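Local structure of enoyl-CoA hydratase (Geobacillus kaustophilus, 2PPY) at residues S29-L34 against F66-D71; K38-A43 against N91-K96; A106-H111 against R126-E131. The protein probably catalyses the reversible addition of water to the double bond of enoyl-CoA thioesters in fatty-acid beta-oxidation. One frame throughout, in Å; residues are numbered along the deposited sequence.

How the contacts relate
From the N terminus, the chain leaves strand 19-24 through 29-34, runs along helix 34-48, which carries 38-43, and returns after strand 55-60 as 66-71, where contact 1 closes the first loop. Helix 80-99 then brings 91-96 back to 38-43 in contact 2, so contacts 1 and 2 cross, their segments alternating along the chain. Contact 3 opens only after both have closed and joins strands 103-108 and 125-129 around helix 115-121. It also meets contact 1: Phe-66 N and Ser-67 N probably both bond to His-111 O, and the Phe-66 ring lies on Leu-108. Contacts 2 and 3 do not touch; they lie on opposite sides of the chain's centre.

Contact 1 of 3, residues S29-L34 against F66-D71; sequences SNSYDL and FSAGAD
Tyr-32 holds CG between its own backbone N and carbonyl carbon (chi1 62°), which swings the phenol over Ala-70, while Ser-67 turns OG away from its backbone N (chi1 175°) and so delivers the hydroxyl to Asn-30 O at 3.0 Å. Ala-70 CA sits over one face of the Tyr-32 ring, 3.8 Å from its centroid and 12° off the normal, a CH-pi contact, and Ala-70 CB touches ring atom CE2. Ser-67 OG also accepts from Gly-69 N at 3.2 Å, an ST turn, so donor and acceptor roles are both taken and the hydroxyl rotation is fixed. The backbone of Tyr-32 is held at both its polar atoms: Tyr-32 N bonds to Gly-69 O at 3.1 Å, and Asp-71 N to Tyr-32 O at 2.9 Å. Farther along, Ala-68 N reaches Ser-29 O at 3.0 Å. The Asn-30 amide spans the other end, with ND2 2.9 Å from Phe-66 O, approaching from above the carbonyl plane, and OD1 taking Ile-26 N. Asp-71 caps the next helix through Phe-74 N. In crotonases the loop equivalent to 66-71 supplies one backbone N-H of the oxyanion hole; the chemistry here, mostly bonds to main-chain atoms with a ring laid over Ala-70, suggests that segment 29-34 helps fix the peptide orientations of this loop, consistent with such a role.

Contact 2 of 3, residues K38-A43 against N91-K96; sequences KEFNAA and NETLDK
Phe-40 and Asn-41 on helix 34-48 meet Thr-93, Leu-94 and Lys-96 on helix 80-99, two neighbouring helices of the crotonase fold. Their local axes approach to 9.8 Å and run nearly parallel, 24° apart. The apolar part centres on the Thr-93 methyl: CG2 lies 3.9 Å from Phe-40 CD2 and 3.8 Å from Asn-41 CA, so the methyl packs against the Asn-41 backbone. Leu-94 adds a looser touch, its CD2 4.3 Å from Phe-40 CE2. Phe-40 also packs on Leu-11, joining the pair to strand 11-16.

The charged and polar part uses the Asn-41 amide, which is carried across because CG stands anti to the backbone N (chi1 179°). Lys-96, its chain bent at chi3, crosses that side chain at about a right angle and bonds through NZ to Asn-41 OD1 at 2.9 Å. The same ammonium forms a salt bridge with Asp-45, so one ammonium joins Asn-41 and Asp-45, both on helix 34-48. Nearby, Glu-92 pairs with Arg-48 and Arg-99 of the second subunit.

Solvent supplies the last link. One water donates to Asn-41 OD1 and to Thr-93 OG1, each at 3.0 Å, while OG1 also bonds to Phe-89 O.

Contact 3 of 3, residues A106-H111 against R126-E131; sequences ACLEGH and RFMGDE
Leu-108 and Met-128, the latter present as selenomethionine, meet where the two strands are most closely joined. Their CA atoms are 4.4 Å apart, and Leu-108 CB lies 3.9 Å from Met-128 CG on the same sheet face. Three backbone bonds hold this part: Phe-127 N to Ala-106 O at 3.0 Å, Leu-108 N to Phe-127 O at 2.7 Å, and Gly-129 N to Leu-108 O at 2.9 Å. Leu-108 O is met a second time by Met-128 CA, at 3.2 Å, in a CA-H...O contact. Ala-106 and Arg-126 continue the face of Leu-108 and Met-128; Ala-106 CB touches the aliphatic CG of Arg-126, whose guanidinium turns aside to Cys-123 O and Ala-120 O near the end of helix 115-121.

Strands 103-108 and 125-129 run parallel, 13° apart, in the central sheet of the crotonase fold; the connection, which carries strand 111-113 of a second sheet and helix 115-121, makes a beta-alpha-beta crossover. The opposite face carries Cys-107 and Phe-127, which lean on helix 193-205; there the Phe-127 ring meets Tyr-200 edge-to-face.

Beyond Leu-108 the pairing ends and the segments diverge. Met-128 still reaches over: with CG anti to its backbone N (chi1 -175°) and the chain bent at its far end, CE comes within 3.6 Å of Gly-110 O. Past it the polar ends turn to other partners. Glu-109 makes a salt bridge with Arg-194, and Asp-130 bonds to Gln-190 N, while Glu-131 is exposed to solvent.

Contact 1 of 3, residues S29-L34 against F66-D71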
loop_
_atom_site.group_PDB
_atom_site.type_symbol
_atom_site.label_atom_id
_atom_site.label_comp_id
_atom_site.label_asym_id
_atom_site.label_seq_id
_atom_site.Cartn_x
_atom_site.Cartn_y
_atom_site.Cartn_z
ATOM N N SER A 29 22.462 15.319 -29.349
ATOM C CA SER A 29 21.133 15.245 -28.730
ATOM C C SER A 29 21.184 14.687 -27.309
ATOM O O SER A 29 20.160 14.329 -26.732
ATOM C CB SER A 29 20.197 14.378 -29.586
ATOM O OG SER A 29 20.702 13.074 -29.741
ATOM N N ASN A 30 22.386 14.655 -26.738
ATOM C CA ASN A 30 22.598 14.121 -25.403
ATOM C C ASN A 30 22.017 12.721 -25.236
ATOM O O ASN A 30 21.431 12.410 -24.195
ATOM C CB ASN A 30 22.024 15.049 -24.325
ATOM C CG ASN A 30 22.974 16.174 -23.958
ATOM O OD1 ASN A 30 24.185 15.975 -23.876
ATOM N ND2 ASN A 30 22.427 17.358 -23.714
ATOM N N SER A 31 22.161 11.885 -26.264
ATOM C CA SER A 31 21.696 10.499 -26.189
ATOM C C SER A 31 22.730 9.783 -25.332
ATOM O O SER A 31 23.908 9.738 -25.681
ATOM C CB SER A 31 21.641 9.873 -27.580
ATOM O OG SER A 31 20.594 10.449 -28.335
ATOM N N TYR A 32 22.286 9.216 -24.216
ATOM C CA TYR A 32 23.199 8.571 -23.276
ATOM C C TYR A 32 23.410 7.071 -23.392
ATOM O O TYR A 32 22.680 6.371 -24.095
ATOM C CB TYR A 32 22.748 8.884 -21.849
ATOM C CG TYR A 32 21.363 8.362 -21.529
ATOM C CD1 TYR A 32 20.241 9.190 -21.611
ATOM C CD2 TYR A 32 21.171 7.029 -21.167
ATOM C CE1 TYR A 32 18.958 8.696 -21.335
ATOM C CE2 TYR A 32 19.897 6.527 -20.894
ATOM C CZ TYR A 32 18.799 7.364 -20.979
ATOM O OH TYR A 32 17.549 6.857 -20.723
ATOM N N ASP A 33 24.424 6.596 -22.672
ATOM C CA ASP A 33 24.771 5.178 -22.610
ATOM C C ASP A 33 24.977 4.827 -21.136
ATOM O O ASP A 33 24.637 5.617 -20.257
ATOM C CB ASP A 33 26.056 4.887 -23.392
ATOM C CG ASP A 33 27.216 5.765 -22.959
ATOM O OD1 ASP A 33 27.215 6.253 -21.808
ATOM O OD2 ASP A 33 28.141 5.959 -23.771
ATOM N N LEU A 34 25.546 3.658 -20.861
ATOM C CA LEU A 34 25.766 3.243 -19.480
ATOM C C LEU A 34 26.783 4.124 -18.774
ATOM O O LEU A 34 26.590 4.499 -17.620
ATOM C CB LEU A 34 26.222 1.776 -19.417
ATOM C CG LEU A 34 26.540 1.233 -18.014
ATOM C CD1 LEU A 34 25.357 1.477 -17.080
ATOM C CD2 LEU A 34 26.861 -0.254 -18.092
ATOM N N PHE A 66 17.738 18.847 -24.343
ATOM C CA PHE A 66 18.057 18.694 -22.934
ATOM C C PHE A 66 18.651 17.293 -23.054
ATOM O O PHE A 66 19.789 17.044 -22.663
ATOM C CB PHE A 66 16.796 18.650 -22.069
ATOM C CG PHE A 66 17.052 18.194 -20.659
ATOM C CD1 PHE A 66 17.746 19.000 -19.769
ATOM C CD2 PHE A 66 16.635 16.935 -20.235
ATOM C CE1 PHE A 66 18.025 18.564 -18.479
ATOM C CE2 PHE A 66 16.909 16.489 -18.948
ATOM C CZ PHE A 66 17.608 17.307 -18.067
ATOM N N SER A 67 17.858 16.400 -23.649
ATOM C CA SER A 67 18.248 15.014 -23.895
ATOM C C SER A 67 17.149 14.269 -24.643
ATOM O O SER A 67 15.962 14.396 -24.319
ATOM C CB SER A 67 18.547 14.287 -22.582
ATOM O OG SER A 67 18.809 12.915 -22.825
ATOM N N ALA A 68 17.543 13.491 -25.647
ATOM C CA ALA A 68 16.581 12.720 -26.429
ATOM C C ALA A 68 16.484 11.279 -25.935
ATOM O O ALA A 68 15.951 10.418 -26.628
ATOM C CB ALA A 68 16.961 12.743 -27.906
ATOM N N GLY A 69 17.006 11.012 -24.742
ATOM C CA GLY A 69 16.933 9.666 -24.203
ATOM C C GLY A 69 18.145 8.785 -24.455
ATOM O O GLY A 69 19.255 9.272 -24.664
ATOM N N ALA A 70 17.929 7.476 -24.440
ATOM C CA ALA A 70 19.012 6.523 -24.649
ATOM C C ALA A 70 19.497 6.467 -26.095
ATOM O O ALA A 70 18.709 6.583 -27.033
ATOM C CB ALA A 70 18.574 5.132 -24.194
ATOM N N ASP A 71 20.804 6.286 -26.260
ATOM C CA ASP A 71 21.415 6.181 -27.581
ATOM C C ASP A 71 20.956 4.868 -28.218
ATOM O O ASP A 71 21.305 3.791 -27.744
ATOM C CB ASP A 71 22.941 6.191 -27.446
ATOM C CG ASP A 71 23.648 6.201 -28.788
ATOM O OD1 ASP A 71 23.417 5.278 -29.596
ATOM O OD2 ASP A 71 24.441 7.133 -29.031
#

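Contact 2 of 3, residues K38-A43 against N91-K96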
loop_
_atom_site.group_PDB
_atom_site.type_symbol
_atom_site.label_atom_id
_atom_site.label_comp_id
_atom_site.label_asym_id
_atom_site.label_seq_id
_atom_site.Cartn_x
_atom_site.Cartn_y
_atom_site.Cartn_z
ATOM N N LYS A 38 26.726 6.177 -15.154
ATOM C CA LYS A 38 27.700 5.851 -14.122
ATOM C C LYS A 38 28.274 7.166 -13.597
ATOM O O LYS A 38 28.538 7.302 -12.405
ATOM C CB LYS A 38 28.799 4.948 -14.693
ATOM C CG LYS A 38 28.285 3.558 -15.052
ATOM C CD LYS A 38 29.265 2.753 -15.888
ATOM C CE LYS A 38 30.540 2.442 -15.136
ATOM N NZ LYS A 38 31.447 1.605 -15.971
ATOM N N GLU A 39 28.434 8.143 -14.488
ATOM C CA GLU A 39 28.951 9.448 -14.090
ATOM C C GLU A 39 27.876 10.253 -13.361
ATOM O O GLU A 39 28.162 10.924 -12.371
ATOM C CB GLU A 39 29.437 10.241 -15.308
ATOM C CG GLU A 39 30.551 9.571 -16.108
ATOM C CD GLU A 39 31.303 10.554 -16.992
ATOM O OE1 GLU A 39 30.646 11.369 -17.671
ATOM O OE2 GLU A 39 32.551 10.513 -17.011
ATOM N N PHE A 40 26.641 10.184 -13.852
ATOM C CA PHE A 40 25.535 10.908 -13.228
ATOM C C PHE A 40 25.327 10.377 -11.807
ATOM O O PHE A 40 25.073 11.145 -10.874
ATOM C CB PHE A 40 24.248 10.734 -14.045
ATOM C CG PHE A 40 23.137 11.665 -13.632
ATOM C CD1 PHE A 40 23.297 13.042 -13.730
ATOM C CD2 PHE A 40 21.935 11.166 -13.145
ATOM C CE1 PHE A 40 22.272 13.911 -13.355
ATOM C CE2 PHE A 40 20.903 12.028 -12.766
ATOM C CZ PHE A 40 21.075 13.403 -12.869
ATOM N N ASN A 41 25.442 9.060 -11.654
ATOM C CA ASN A 41 25.299 8.418 -10.349
ATOM C C ASN A 41 26.391 8.905 -9.399
ATOM O O ASN A 41 26.134 9.178 -8.228
ATOM C CB ASN A 41 25.407 6.899 -10.491
ATOM C CG ASN A 41 25.282 6.186 -9.161
ATOM O OD1 ASN A 41 24.220 6.187 -8.541
ATOM N ND2 ASN A 41 26.372 5.584 -8.711
ATOM N N ALA A 42 27.616 9.004 -9.909
ATOM C CA ALA A 42 28.747 9.467 -9.104
ATOM C C ALA A 42 28.536 10.907 -8.646
ATOM O O ALA A 42 28.875 11.262 -7.517
ATOM C CB ALA A 42 30.041 9.358 -9.901
ATOM N N ALA A 43 27.978 11.732 -9.527
ATOM C CA ALA A 43 27.720 13.132 -9.205
ATOM C C ALA A 43 26.715 13.211 -8.062
ATOM O O ALA A 43 26.859 14.015 -7.137
ATOM C CB ALA A 43 27.179 13.857 -10.428
ATOM N N ASN A 91 17.520 3.191 -13.584
ATOM C CA ASN A 91 16.379 3.410 -12.706
ATOM C C ASN A 91 16.811 3.642 -11.261
ATOM O O ASN A 91 16.354 4.586 -10.614
ATOM C CB ASN A 91 15.408 2.227 -12.780
ATOM C CG ASN A 91 14.461 2.323 -13.959
ATOM O OD1 ASN A 91 13.806 3.345 -14.151
ATOM N ND2 ASN A 91 14.372 1.255 -14.748
ATOM N N GLU A 92 17.695 2.789 -10.758
ATOM C CA GLU A 92 18.178 2.932 -9.391
ATOM C C GLU A 92 18.891 4.270 -9.227
ATOM O O GLU A 92 18.831 4.893 -8.166
ATOM C CB GLU A 92 19.120 1.775 -9.036
ATOM C CG GLU A 92 18.439 0.409 -9.107
ATOM C CD GLU A 92 19.338 -0.734 -8.673
ATOM O OE1 GLU A 92 20.547 -0.683 -8.972
ATOM O OE2 GLU A 92 18.829 -1.693 -8.048
ATOM N N THR A 93 19.564 4.718 -10.284
ATOM C CA THR A 93 20.260 5.997 -10.222
ATOM C C THR A 93 19.219 7.105 -10.081
ATOM O O THR A 93 19.316 7.951 -9.193
ATOM C CB THR A 93 21.100 6.244 -11.488
ATOM O OG1 THR A 93 22.129 5.247 -11.576
ATOM C CG2 THR A 93 21.743 7.636 -11.442
ATOM N N LEU A 94 18.213 7.088 -10.949
ATOM C CA LEU A 94 17.168 8.097 -10.882
ATOM C C LEU A 94 16.441 8.025 -9.536
ATOM O O LEU A 94 16.069 9.054 -8.977
ATOM C CB LEU A 94 16.172 7.920 -12.036
ATOM C CG LEU A 94 16.711 8.174 -13.454
ATOM C CD1 LEU A 94 15.534 8.222 -14.429
ATOM C CD2 LEU A 94 17.491 9.501 -13.510
ATOM N N ASP A 95 16.259 6.818 -9.008
ATOM C CA ASP A 95 15.575 6.652 -7.726
ATOM C C ASP A 95 16.276 7.384 -6.578
ATOM O O ASP A 95 15.626 7.818 -5.623
ATOM C CB ASP A 95 15.457 5.165 -7.345
ATOM C CG ASP A 95 14.637 4.356 -8.337
ATOM O OD1 ASP A 95 13.743 4.925 -8.997
ATOM O OD2 ASP A 95 14.880 3.133 -8.439
ATOM N N LYS A 96 17.598 7.507 -6.665
ATOM C CA LYS A 96 18.383 8.160 -5.619
ATOM C C LYS A 96 18.050 9.636 -5.366
ATOM O O LYS A 96 18.248 10.141 -4.263
ATOM C CB LYS A 96 19.876 7.997 -5.929
ATOM C CG LYS A 96 20.301 6.528 -5.932
ATOM C CD LYS A 96 21.735 6.294 -6.398
ATOM C CE LYS A 96 22.760 6.741 -5.365
ATOM N NZ LYS A 96 24.085 6.098 -5.620
HETATM O O HOH W 1 22.612 3.760 -9.018
#

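Contact 3 of 3, residues A106-H111 against R126-E131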
loop_
_atom_site.group_PDB
_atom_site.type_symbol
_atom_site.label_atom_id
_atom_site.label_comp_id
_atom_site.label_asym_id
_atom_site.label_seq_id
_atom_site.Cartn_x
_atom_site.Cartn_y
_atom_site.Cartn_z
ATOM N N ALA A 106 15.093 20.259 -12.770
ATOM C CA ALA A 106 15.464 19.997 -14.152
ATOM C C ALA A 106 15.255 21.287 -14.937
ATOM O O ALA A 106 14.131 21.774 -15.043
ATOM C CB ALA A 106 14.596 18.899 -14.727
ATOM N N CYS A 107 16.336 21.847 -15.469
ATOM C CA CYS A 107 16.243 23.077 -16.247
ATOM C C CYS A 107 16.121 22.677 -17.711
ATOM O O CYS A 107 17.120 22.389 -18.368
ATOM C CB CYS A 107 17.492 23.939 -16.042
ATOM S SG CYS A 107 17.384 25.579 -16.816
ATOM N N LEU A 108 14.894 22.667 -18.221
ATOM C CA LEU A 108 14.651 22.258 -19.597
ATOM C C LEU A 108 14.671 23.413 -20.600
ATOM O O LEU A 108 13.768 24.253 -20.626
ATOM C CB LEU A 108 13.317 21.510 -19.662
ATOM C CG LEU A 108 13.178 20.386 -18.623
ATOM C CD1 LEU A 108 11.777 19.782 -18.705
ATOM C CD2 LEU A 108 14.244 19.310 -18.857
ATOM N N GLU A 109 15.711 23.444 -21.430
ATOM C CA GLU A 109 15.862 24.492 -22.434
ATOM C C GLU A 109 15.744 23.961 -23.855
ATOM O O GLU A 109 15.743 24.732 -24.812
ATOM C CB GLU A 109 17.208 25.196 -22.263
ATOM C CG GLU A 109 17.290 26.082 -21.035
ATOM C CD GLU A 109 18.680 26.644 -20.822
ATOM O OE1 GLU A 109 19.581 25.870 -20.436
ATOM O OE2 GLU A 109 18.874 27.857 -21.048
ATOM N N GLY A 110 15.644 22.643 -23.992
ATOM C CA GLY A 110 15.521 22.045 -25.310
ATOM C C GLY A 110 14.632 20.818 -25.285
ATOM O O GLY A 110 13.959 20.555 -24.292
ATOM N N HIS A 111 14.628 20.064 -26.378
ATOM C CA HIS A 111 13.818 18.858 -26.468
ATOM C C HIS A 111 14.087 17.945 -25.281
ATOM O O HIS A 111 15.241 17.644 -24.964
ATOM C CB HIS A 111 14.115 18.110 -27.772
ATOM C CG HIS A 111 13.686 18.845 -29.004
ATOM N ND1 HIS A 111 14.543 19.107 -30.052
ATOM C CD2 HIS A 111 12.490 19.374 -29.356
ATOM C CE1 HIS A 111 13.892 19.767 -30.995
ATOM N NE2 HIS A 111 12.649 19.941 -30.597
ATOM N N ARG A 126 10.499 20.713 -12.413
ATOM C CA ARG A 126 10.846 20.862 -13.821
ATOM C C ARG A 126 10.463 22.251 -14.329
ATOM O O ARG A 126 9.293 22.624 -14.278
ATOM C CB ARG A 126 10.123 19.797 -14.653
ATOM C CG ARG A 126 10.648 18.373 -14.449
ATOM C CD ARG A 126 9.567 17.346 -14.756
ATOM N NE ARG A 126 8.506 17.398 -13.753
ATOM C CZ ARG A 126 8.642 16.972 -12.500
ATOM N NH1 ARG A 126 9.795 16.450 -12.093
ATOM N NH2 ARG A 126 7.635 17.085 -11.644
ATOM N N PHE A 127 11.454 23.013 -14.796
ATOM C CA PHE A 127 11.227 24.359 -15.342
ATOM C C PHE A 127 11.606 24.304 -16.820
ATOM O O PHE A 127 12.682 23.821 -17.169
ATOM C CB PHE A 127 12.098 25.412 -14.634
ATOM C CG PHE A 127 11.837 25.545 -13.148
ATOM C CD1 PHE A 127 10.655 25.074 -12.574
ATOM C CD2 PHE A 127 12.777 26.162 -12.322
ATOM C CE1 PHE A 127 10.418 25.210 -11.193
ATOM C CE2 PHE A 127 12.551 26.304 -10.944
ATOM C CZ PHE A 127 11.367 25.828 -10.381
HETATM N N MSE A 128 10.737 24.805 -17.692
HETATM C CA MSE A 128 11.007 24.749 -19.126
HETATM C C MSE A 128 10.890 26.084 -19.863
HETATM O O MSE A 128 10.073 26.928 -19.502
HETATM C CB MSE A 128 10.065 23.720 -19.755
HETATM C CG MSE A 128 10.289 23.435 -21.226
HETATM SE SE MSE A 128 9.348 21.820 -21.729
HETATM C CE MSE A 128 10.721 20.968 -22.793
ATOM N N GLY A 129 11.711 26.260 -20.900
ATOM C CA GLY A 129 11.680 27.485 -21.685
ATOM C C GLY A 129 10.488 27.510 -22.626
ATOM O O GLY A 129 10.082 26.459 -23.125
ATOM N N ASP A 130 9.932 28.691 -22.896
ATOM C CA ASP A 130 8.759 28.753 -23.767
ATOM C C ASP A 130 8.999 28.405 -25.233
ATOM O O ASP A 130 8.063 28.384 -26.027
ATOM C CB ASP A 130 8.039 30.111 -23.641
ATOM C CG ASP A 130 8.913 31.298 -24.015
ATOM O OD1 ASP A 130 8.419 32.434 -23.870
ATOM O OD2 ASP A 130 10.069 31.115 -24.448
ATOM N N GLU A 131 10.247 28.112 -25.582
ATOM C CA GLU A 131 10.592 27.725 -26.947
ATOM C C GLU A 131 11.507 26.501 -26.885
ATOM O O GLU A 131 12.223 26.196 -27.839
ATOM C CB GLU A 131 11.312 28.871 -27.671
ATOM C CG GLU A 131 10.501 30.154 -27.793
ATOM C CD GLU A 131 11.191 31.202 -28.656
ATOM O OE1 GLU A 131 11.369 30.953 -29.868
ATOM O OE2 GLU A 131 11.557 32.275 -28.127
#